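Long-range contacts in uncharacterized protein (Pyrococcus horikoshii, PDB 2P8T), which is of unknown function but pairs an N-terminal helix-turn-helix-like domain with a DUF4443 domain and may bind ATP and act as an aminoacyl-tRNA ligase: residues 16-21 / 179-184; 101-106 / 155-160. All blocks are in the same frame, centred on the assembly; numbering follows the deposited sequence.

Interaction 1. Residues 16-21 / 179-184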
loop_
_atom_site.group_PDB
_atom_site.type_symbol
_atom_site.label_atom_id
_atom_site.label_comp_id
_atom_site.label_asym_id
_atom_site.label_seq_id
_atom_site.Cartn_x
_atom_site.Cartn_y
_atom_site.Cartn_z
ATOM N N THR A 16 -8.718 6.840 -8.073
ATOM C CA THR A 16 -7.421 6.612 -8.705
ATOM C C THR A 16 -7.033 5.126 -8.667
ATOM O O THR A 16 -7.675 4.347 -7.975
ATOM C CB THR A 16 -6.328 7.443 -7.990
ATOM O OG1 THR A 16 -6.169 6.955 -6.653
ATOM C CG2 THR A 16 -6.754 8.915 -7.904
ATOM N N VAL A 17 -5.986 4.742 -9.413
ATOM C CA VAL A 17 -5.452 3.371 -9.337
ATOM C C VAL A 17 -5.049 3.034 -7.886
ATOM O O VAL A 17 -5.189 1.891 -7.446
ATOM C CB VAL A 17 -4.291 3.127 -10.352
ATOM C CG1 VAL A 17 -3.061 3.952 -9.992
ATOM C CG2 VAL A 17 -3.931 1.655 -10.459
ATOM N N GLU A 18 -4.608 4.043 -7.130
ATOM C CA GLU A 18 -4.204 3.817 -5.751
ATOM C C GLU A 18 -5.419 3.470 -4.919
ATOM O O GLU A 18 -5.325 2.668 -4.012
ATOM C CB GLU A 18 -3.469 5.036 -5.162
ATOM C CG GLU A 18 -2.059 5.229 -5.715
ATOM C CD GLU A 18 -2.003 6.035 -6.992
ATOM O OE1 GLU A 18 -3.067 6.527 -7.433
ATOM O OE2 GLU A 18 -0.887 6.190 -7.546
ATOM N N ASP A 19 -6.569 4.082 -5.231
ATOM C CA ASP A 19 -7.812 3.727 -4.559
ATOM C C ASP A 19 -8.233 2.294 -4.911
ATOM O O ASP A 19 -8.699 1.566 -4.047
ATOM C CB ASP A 19 -8.947 4.703 -4.929
ATOM C CG ASP A 19 -8.671 6.134 -4.495
ATOM O OD1 ASP A 19 -8.208 6.360 -3.341
ATOM O OD2 ASP A 19 -8.936 7.041 -5.312
ATOM N N VAL A 20 -8.088 1.903 -6.174
ATOM C CA VAL A 20 -8.409 0.528 -6.607
ATOM C C VAL A 20 -7.522 -0.419 -5.813
ATOM O O VAL A 20 -8.029 -1.329 -5.137
ATOM C CB VAL A 20 -8.189 0.305 -8.120
ATOM C CG1 VAL A 20 -8.468 -1.167 -8.526
ATOM C CG2 VAL A 20 -9.039 1.288 -8.962
ATOM N N LEU A 21 -6.211 -0.169 -5.837
ATOM C CA LEU A 21 -5.282 -1.051 -5.103
ATOM C C LEU A 21 -5.625 -1.127 -3.619
ATOM O O LEU A 21 -5.655 -2.219 -3.047
ATOM C CB LEU A 21 -3.820 -0.648 -5.318
ATOM C CG LEU A 21 -3.262 -0.758 -6.744
ATOM C CD1 LEU A 21 -2.004 0.072 -6.933
ATOM C CD2 LEU A 21 -3.035 -2.214 -7.110
ATOM N N ALA A 179 1.520 5.393 0.803
ATOM C CA ALA A 179 2.369 4.178 0.713
ATOM C C ALA A 179 2.057 3.395 -0.576
ATOM O O ALA A 179 2.970 2.945 -1.281
ATOM C CB ALA A 179 2.181 3.298 1.961
ATOM N N ILE A 180 0.770 3.250 -0.893
ATOM C CA ILE A 180 0.361 2.567 -2.121
ATOM C C ILE A 180 0.853 3.339 -3.349
ATOM O O ILE A 180 1.299 2.749 -4.320
ATOM C CB ILE A 180 -1.165 2.281 -2.148
ATOM C CG1 ILE A 180 -1.499 1.261 -1.059
ATOM C CG2 ILE A 180 -1.596 1.738 -3.546
ATOM C CD1 ILE A 180 -2.981 1.041 -0.807
ATOM N N HIS A 181 0.815 4.671 -3.289
ATOM C CA HIS A 181 1.356 5.456 -4.404
ATOM C C HIS A 181 2.834 5.103 -4.679
ATOM O O HIS A 181 3.224 4.901 -5.813
ATOM C CB HIS A 181 1.196 6.947 -4.112
ATOM C CG HIS A 181 1.713 7.825 -5.205
ATOM N ND1 HIS A 181 1.228 7.768 -6.493
ATOM C CD2 HIS A 181 2.685 8.765 -5.208
ATOM C CE1 HIS A 181 1.876 8.641 -7.245
ATOM N NE2 HIS A 181 2.760 9.265 -6.486
ATOM N N VAL A 182 3.648 5.030 -3.623
ATOM C CA VAL A 182 5.071 4.662 -3.755
ATOM C C VAL A 182 5.238 3.239 -4.298
ATOM O O VAL A 182 6.039 2.981 -5.211
ATOM C CB VAL A 182 5.848 4.853 -2.407
ATOM C CG1 VAL A 182 7.319 4.453 -2.569
ATOM C CG2 VAL A 182 5.723 6.318 -1.889
ATOM N N ALA A 183 4.444 2.310 -3.752
ATOM C CA ALA A 183 4.411 0.930 -4.231
ATOM C C ALA A 183 4.111 0.860 -5.722
ATOM O O ALA A 183 4.801 0.145 -6.503
ATOM C CB ALA A 183 3.369 0.155 -3.440
ATOM N N TYR A 184 3.083 1.614 -6.125
ATOM C CA TYR A 184 2.702 1.698 -7.539
ATOM C C TYR A 184 3.822 2.242 -8.439
ATOM O O TYR A 184 4.070 1.683 -9.517
ATOM C CB TYR A 184 1.421 2.514 -7.697
ATOM C CG TYR A 184 0.946 2.580 -9.134
ATOM C CD1 TYR A 184 0.536 1.430 -9.800
ATOM C CD2 TYR A 184 0.923 3.791 -9.825
ATOM C CE1 TYR A 184 0.116 1.468 -11.133
ATOM C CE2 TYR A 184 0.503 3.842 -11.168
ATOM C CZ TYR A 184 0.108 2.671 -11.803
ATOM O OH TYR A 184 -0.321 2.702 -13.120
#
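Glu18 reaches across from helix 17-26 to His181 on helix 172-187, and its OE2 accepts a hydrogen bond from His181 ND1, 2.8 Å away and nearly straight (173°). The acceptor oxygen lies in the plane of the imidazole, at its edge, whereas the nitrogen approaches OE2 from well above the carboxylate plane. The two planes are turned 54° apart. A bend at chi2 of Glu18 (87°) folds the chain over the backbone of the opposite helix, with CG 3.7 Å from His181 CA, and delivers the carboxylate to the ring. Beside this polar pair, Val17 sets CG1 over one face of the Tyr184 ring in a CH-pi contact, 3.9 Å from the centroid and displaced toward the rim; its other methyl, CG2, lies near Tyr184 CE1. Leu21, one turn further along, packs CB and CD1 against Ile180 CG2, the former at 3.7 Å, and CD1 also meets the tyrosine obliquely. The helix segments run nearly perpendicular, their axes 9.4 Å apart.

Behind this layer, Thr16 is the N-cap residue of helix 17-26. Thr16 OG1 accepts from Asp19 N and Asp19 OD2 accepts from Thr16 N, a capping box that fixes the first turn carrying Val17 and Glu18. Asp19 OD1 additionally forms a salt bridge with Lys177, a second polar tie between the helices. Phe120 stacks on the His181 ring and touches Glu18, while Ile195 covers Val17 and Leu21. The contact thus joins the N-terminal helix-turn-helix-like region to the DUF4443 region. The direction of the bond means that ND1 carries hydrogen, as in both the neutral ND1-H tautomer and the imidazolium; the nearby carboxylate may shift the balance toward the charged form.

Interaction 2. Residues 101-106 / 155-160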
loop_
_atom_site.group_PDB
_atom_site.type_symbol
_atom_site.label_atom_id
_atom_site.label_comp_id
_atom_site.label_asym_id
_atom_site.label_seq_id
_atom_site.Cartn_x
_atom_site.Cartn_y
_atom_site.Cartn_z
ATOM N N VAL A 101 6.288 -3.837 2.115
ATOM C CA VAL A 101 7.492 -4.421 1.536
ATOM C C VAL A 101 7.228 -4.575 0.049
ATOM O O VAL A 101 6.169 -5.100 -0.355
ATOM C CB VAL A 101 7.808 -5.817 2.128
ATOM C CG1 VAL A 101 9.051 -6.452 1.469
ATOM C CG2 VAL A 101 7.955 -5.750 3.631
ATOM N N VAL A 102 8.175 -4.114 -0.758
ATOM C CA VAL A 102 8.131 -4.316 -2.212
ATOM C C VAL A 102 9.161 -5.390 -2.585
ATOM O O VAL A 102 10.363 -5.227 -2.360
ATOM C CB VAL A 102 8.435 -3.021 -2.990
ATOM C CG1 VAL A 102 8.334 -3.267 -4.486
ATOM C CG2 VAL A 102 7.482 -1.905 -2.565
ATOM N N LYS A 103 8.665 -6.484 -3.157
ATOM C CA LYS A 103 9.473 -7.650 -3.444
ATOM C C LYS A 103 10.170 -7.480 -4.766
ATOM O O LYS A 103 9.583 -6.965 -5.710
ATOM C CB LYS A 103 8.599 -8.913 -3.416
ATOM C CG LYS A 103 8.136 -9.232 -2.002
ATOM C CD LYS A 103 6.743 -9.836 -1.934
ATOM C CE LYS A 103 6.431 -10.238 -0.501
ATOM N NZ LYS A 103 5.060 -10.791 -0.299
ATOM N N ASN A 104 11.427 -7.917 -4.819
ATOM C CA ASN A 104 12.318 -7.719 -5.975
ATOM C C ASN A 104 12.119 -6.372 -6.687
ATOM O O ASN A 104 11.722 -6.349 -7.856
ATOM C CB ASN A 104 12.242 -8.911 -6.966
ATOM C CG ASN A 104 13.239 -8.774 -8.144
ATOM O OD1 ASN A 104 14.415 -8.447 -7.947
ATOM N ND2 ASN A 104 12.754 -9.006 -9.364
ATOM N N PRO A 105 12.397 -5.244 -5.983
ATOM C CA PRO A 105 12.162 -3.913 -6.535
ATOM C C PRO A 105 13.165 -3.564 -7.626
ATOM O O PRO A 105 14.228 -4.189 -7.704
ATOM C CB PRO A 105 12.379 -2.993 -5.327
ATOM C CG PRO A 105 13.375 -3.744 -4.487
ATOM C CD PRO A 105 12.961 -5.169 -4.618
ATOM N N PRO A 106 12.846 -2.561 -8.461
ATOM C CA PRO A 106 13.893 -2.076 -9.365
ATOM C C PRO A 106 14.773 -1.178 -8.519
ATOM O O PRO A 106 14.477 -0.974 -7.334
ATOM C CB PRO A 106 13.117 -1.248 -10.386
ATOM C CG PRO A 106 11.935 -0.728 -9.608
ATOM C CD PRO A 106 11.587 -1.799 -8.593
ATOM N N ILE A 155 7.310 -4.995 11.121
ATOM C CA ILE A 155 7.471 -5.270 9.709
ATOM C C ILE A 155 7.954 -6.712 9.528
ATOM O O ILE A 155 8.933 -7.145 10.154
ATOM C CB ILE A 155 8.401 -4.244 9.029
ATOM C CG1 ILE A 155 7.784 -2.841 9.143
ATOM C CG2 ILE A 155 8.604 -4.586 7.541
ATOM C CD1 ILE A 155 8.738 -1.700 8.802
ATOM N N VAL A 156 7.237 -7.445 8.688
ATOM C CA VAL A 156 7.496 -8.863 8.447
ATOM C C VAL A 156 7.468 -9.122 6.943
ATOM O O VAL A 156 7.256 -8.192 6.153
ATOM C CB VAL A 156 6.441 -9.762 9.180
ATOM C CG1 VAL A 156 6.476 -9.525 10.687
ATOM C CG2 VAL A 156 5.009 -9.497 8.668
ATOM N N ASP A 157 7.673 -10.377 6.538
ATOM C CA ASP A 157 7.549 -10.758 5.125
ATOM C C ASP A 157 8.536 -10.011 4.204
ATOM O O ASP A 157 8.155 -9.518 3.135
ATOM C CB ASP A 157 6.094 -10.579 4.644
ATOM C CG ASP A 157 5.822 -11.252 3.296
ATOM O OD1 ASP A 157 6.562 -12.202 2.928
ATOM O OD2 ASP A 157 4.863 -10.839 2.606
ATOM N N TYR A 158 9.803 -9.931 4.611
ATOM C CA TYR A 158 10.852 -9.357 3.740
ATOM C C TYR A 158 12.097 -10.256 3.606
ATOM O O TYR A 158 12.375 -11.095 4.469
ATOM C CB TYR A 158 11.269 -7.945 4.192
ATOM C CG TYR A 158 11.796 -7.897 5.606
ATOM C CD1 TYR A 158 13.127 -8.206 5.892
ATOM C CD2 TYR A 158 10.953 -7.562 6.668
ATOM C CE1 TYR A 158 13.604 -8.187 7.208
ATOM C CE2 TYR A 158 11.426 -7.527 7.978
ATOM C CZ TYR A 158 12.746 -7.837 8.238
ATOM O OH TYR A 158 13.197 -7.817 9.536
ATOM N N GLU A 159 12.847 -10.041 2.533
ATOM C CA GLU A 159 14.090 -10.771 2.270
ATOM C C GLU A 159 15.099 -9.801 1.699
ATOM O O GLU A 159 14.719 -8.740 1.192
ATOM C CB GLU A 159 13.856 -11.890 1.243
ATOM C CG GLU A 159 12.953 -13.024 1.690
ATOM C CD GLU A 159 12.933 -14.191 0.708
ATOM O OE1 GLU A 159 13.745 -14.202 -0.257
ATOM O OE2 GLU A 159 12.103 -15.109 0.901
ATOM N N ASP A 160 16.380 -10.173 1.756
ATOM C CA ASP A 160 17.456 -9.386 1.159
ATOM C C ASP A 160 17.102 -8.837 -0.212
ATOM O O ASP A 160 16.659 -9.570 -1.104
ATOM C CB ASP A 160 18.750 -10.215 1.049
ATOM C CG ASP A 160 19.501 -10.310 2.365
ATOM O OD1 ASP A 160 19.030 -9.737 3.371
ATOM O OD2 ASP A 160 20.577 -10.961 2.396
#
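Val101, near the end of strand 95-102, directs its side chain into the bend of the 155-160 loop, which links helix 149-154 to strand 163-168 in the five-stranded antiparallel sheet. Strands 95-102 and 163-168 are neighbours in that sheet, and the contact folds the connection leading into one of them back against the end of the other. Val101 has the most surface buried here. Its two methyls divide the loop between them: CG1, anti to the backbone N (chi1 178°), meets Tyr158 CB at 3.8 Å, while CG2 lies 3.6 Å from Val156 O and more loosely against Ile155 CG2. Between these points Asp157 O also faces the valine, 3.6 Å from CG1. This carbonyl oxygen is buried by the contact without a polar partner in the model, so the methyls shield it without satisfying it. The Tyr158 ring itself turns from Val101, and the side chain touches Ile135 of strand 134-136; of the side chain, CB makes the contact with the valine.

Asp157 and Lys103 supply the polar half of the contact. The backbone of Asp157 has left-handed helical angles, consistent with the sharp bend of the loop at this point, and its side chain extends to the lysine, the two chains crossing at about a right angle. The ammonium group is shared: NZ also donates to the carbonyl oxygens of Leu81 and Phe84, so that the C-terminal end of helix 71-81 and the loop after it are brought to the same amine. Two backbone carbonyls and a carboxylate around one amine would probably stabilise its charged form. The salt bridge itself is made through a single carboxylate oxygen, Lys103 NZ meeting Asp157 OD2 at 2.9 Å on its syn side, 30° out of the carboxylate plane.

How the interactions relate
From the N terminus, the chain enters interaction 1 with its first helix, 17-26, passes through the helix-turn-helix-like region and then begins the five-stranded sheet with strands 88-92 and 95-102, at the end of which interaction 2 opens. It closes at the loop before strand 163-168, its segments 49 residues apart at their closest ends. Only then does helix 172-187 return to helix 17-26 and complete interaction 1, whose loop therefore encloses that of interaction 2 without crossing it. The outer closure joins the two sequence-family regions; the inner one stays within DUF4443. Their centres are about 17 Å apart, and helix 172-187 bridges them, since Ile180 rests on Ile100 and Leu186 on Val102.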